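Local coordinates for MsStt7d protein (Micromonas, PDB 4IX3), which is a homolog of the state transition kinase Stt7 whose catalytic domain binds magnesium and ADP and probably phosphorylates proteins with ATP, at residues D20-L24 with F37-K42. Numbering follows the deposited sequence.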
loop_
_atom_site.group_PDB
_atom_site.type_symbol
_atom_site.label_atom_id
_atom_site.label_comp_id
_atom_site.label_asym_id
_atom_site.label_seq_id
_atom_site.Cartn_x
_atom_site.Cartn_y
_atom_site.Cartn_z
ATOM N N ASP B 20 11.153 -26.155 3.951
ATOM C CA ASP B 20 9.919 -26.881 3.646
ATOM C C ASP B 20 8.861 -25.995 2.965
ATOM O O ASP B 20 7.719 -26.410 2.736
ATOM C CB ASP B 20 9.385 -27.553 4.906
ATOM C CG ASP B 20 10.209 -28.774 5.304
ATOM O OD1 ASP B 20 10.794 -29.494 4.434
ATOM O OD2 ASP B 20 10.289 -28.967 6.525
ATOM N N ILE B 21 9.232 -24.757 2.643
ATOM C CA ILE B 21 8.270 -23.801 2.077
ATOM C C ILE B 21 8.783 -23.491 0.676
ATOM O O ILE B 21 9.918 -23.014 0.490
ATOM C CB ILE B 21 8.123 -22.522 2.939
ATOM C CG1 ILE B 21 7.493 -22.921 4.299
ATOM C CG2 ILE B 21 7.227 -21.500 2.234
ATOM C CD1 ILE B 21 7.668 -21.906 5.399
ATOM N N ARG B 22 7.865 -23.600 -0.274
ATOM C CA ARG B 22 8.064 -23.144 -1.626
ATOM C C ARG B 22 7.081 -22.006 -1.861
ATOM O O ARG B 22 5.875 -22.168 -1.651
ATOM C CB ARG B 22 7.844 -24.267 -2.647
ATOM C CG ARG B 22 8.091 -23.827 -4.070
ATOM C CD ARG B 22 8.152 -25.018 -5.006
ATOM N NE ARG B 22 6.872 -25.708 -5.071
ATOM C CZ ARG B 22 5.874 -25.334 -5.869
ATOM N NH1 ARG B 22 6.005 -24.239 -6.613
ATOM N NH2 ARG B 22 4.750 -26.048 -5.917
ATOM N N VAL B 23 7.598 -20.873 -2.311
ATOM C CA VAL B 23 6.784 -19.687 -2.576
ATOM C C VAL B 23 6.519 -19.615 -4.071
ATOM O O VAL B 23 7.415 -19.850 -4.898
ATOM C CB VAL B 23 7.359 -18.401 -1.918
ATOM C CG1 VAL B 23 8.806 -18.141 -2.293
ATOM C CG2 VAL B 23 6.478 -17.197 -2.253
ATOM N N LEU B 24 5.269 -19.344 -4.433
ATOM C CA LEU B 24 4.925 -19.199 -5.845
ATOM C C LEU B 24 4.953 -17.713 -6.228
ATOM O O LEU B 24 4.358 -16.883 -5.544
ATOM C CB LEU B 24 3.527 -19.778 -6.108
ATOM C CG LEU B 24 3.389 -21.291 -6.205
ATOM C CD1 LEU B 24 3.893 -22.024 -4.981
ATOM C CD2 LEU B 24 1.945 -21.668 -6.489
ATOM N N PHE B 37 1.688 -14.005 -0.942
ATOM C CA PHE B 37 1.956 -14.948 -2.003
ATOM C C PHE B 37 1.281 -16.295 -1.683
ATOM O O PHE B 37 1.068 -16.620 -0.528
ATOM C CB PHE B 37 3.462 -15.234 -2.054
ATOM C CG PHE B 37 4.311 -14.038 -2.360
ATOM C CD1 PHE B 37 4.767 -13.829 -3.640
ATOM C CD2 PHE B 37 4.693 -13.173 -1.354
ATOM C CE1 PHE B 37 5.535 -12.710 -3.918
ATOM C CE2 PHE B 37 5.527 -12.078 -1.605
ATOM C CZ PHE B 37 5.950 -11.869 -2.895
ATOM N N ARG B 38 0.972 -17.092 -2.697
ATOM C CA ARG B 38 0.626 -18.501 -2.437
ATOM C C ARG B 38 1.931 -19.264 -2.218
ATOM O O ARG B 38 2.983 -18.889 -2.730
ATOM C CB ARG B 38 -0.082 -19.133 -3.624
ATOM C CG ARG B 38 -1.488 -18.637 -3.848
ATOM C CD ARG B 38 -1.975 -19.462 -5.017
ATOM N NE ARG B 38 -3.285 -19.023 -5.476
ATOM C CZ ARG B 38 -3.469 -18.009 -6.315
ATOM N NH1 ARG B 38 -2.415 -17.335 -6.763
ATOM N NH2 ARG B 38 -4.703 -17.635 -6.662
ATOM N N GLY B 39 1.860 -20.365 -1.484
ATOM C CA GLY B 39 3.015 -21.248 -1.348
ATOM C C GLY B 39 2.559 -22.663 -1.054
ATOM O O GLY B 39 1.366 -22.959 -0.985
ATOM N N VAL B 40 3.536 -23.558 -0.982
ATOM C CA VAL B 40 3.259 -24.960 -0.674
ATOM C C VAL B 40 4.203 -25.317 0.467
ATOM O O VAL B 40 5.424 -25.073 0.366
ATOM C CB VAL B 40 3.529 -25.878 -1.886
ATOM C CG1 VAL B 40 3.268 -27.323 -1.497
ATOM C CG2 VAL B 40 2.638 -25.491 -3.068
ATOM N N PHE B 41 3.641 -25.931 1.505
ATOM C CA PHE B 41 4.389 -26.290 2.691
ATOM C C PHE B 41 4.475 -27.828 2.701
ATOM O O PHE B 41 3.448 -28.516 2.569
ATOM C CB PHE B 41 3.670 -25.736 3.926
ATOM C CG PHE B 41 4.272 -26.102 5.256
ATOM C CD1 PHE B 41 5.624 -25.864 5.535
ATOM C CD2 PHE B 41 3.484 -26.690 6.252
ATOM C CE1 PHE B 41 6.143 -26.129 6.797
ATOM C CE2 PHE B 41 3.989 -26.937 7.538
ATOM C CZ PHE B 41 5.346 -26.669 7.809
ATOM N N LYS B 42 5.680 -28.357 2.873
ATOM C CA LYS B 42 5.930 -29.791 2.983
ATOM C C LYS B 42 5.427 -30.545 1.765
ATOM O O LYS B 42 4.988 -31.700 1.834
ATOM C CB LYS B 42 5.345 -30.334 4.276
ATOM C CG LYS B 42 6.139 -29.917 5.498
ATOM C CD LYS B 42 5.665 -30.646 6.743
ATOM C CE LYS B 42 6.491 -30.252 7.955
ATOM N NZ LYS B 42 6.160 -31.166 9.074
HETATM O O HOH W 1 1.883 -16.343 -5.302
#
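Ile-21 and Phe-41 face each other as a non-hydrogen-bonded antiparallel pair, and CG1 of Ile-21 meets CD1 of the Phe-41 ring at 3.7 Å, the two side chains slanting past one another. In Phe-41, CG lies anti to the backbone N (chi1 176°), which carries CD1 toward the neighbouring strand, while CG of Lys-42 sits over the centre of one ring face, 3.9 Å above its plane. On the same face of the sheet as Ile-21, CG2 of Val-23 rests against CB of Phe-37 at 3.6 Å; Gly-39, the bridge partner of Val-23, has no side chain. Leu-49 of strand 45-52 backs Ile-21 and Val-23, and Met-110 covers Ile-21 and Phe-41. On the other face Arg-22 and Val-40 run side by side, and a bend at chi3 (65°) brings NH2 of Arg-22 to 3.6 Å from CG2 of Val-40. Reciprocal backbone bonds join this pair, Val-40 N to Arg-22 O at 2.8 Å and Arg-22 N to Val-40 O at 2.9 Å. The guanidinium of Arg-38 instead forms a salt bridge with Glu-116. Strands 21-23 and 34-41 form the beta1-beta2 pair flanking the glycine-rich loop in the protein kinase N-lobe, with the Phe-37 side chain about 7 Å from that of the ADP-binding Lys-50.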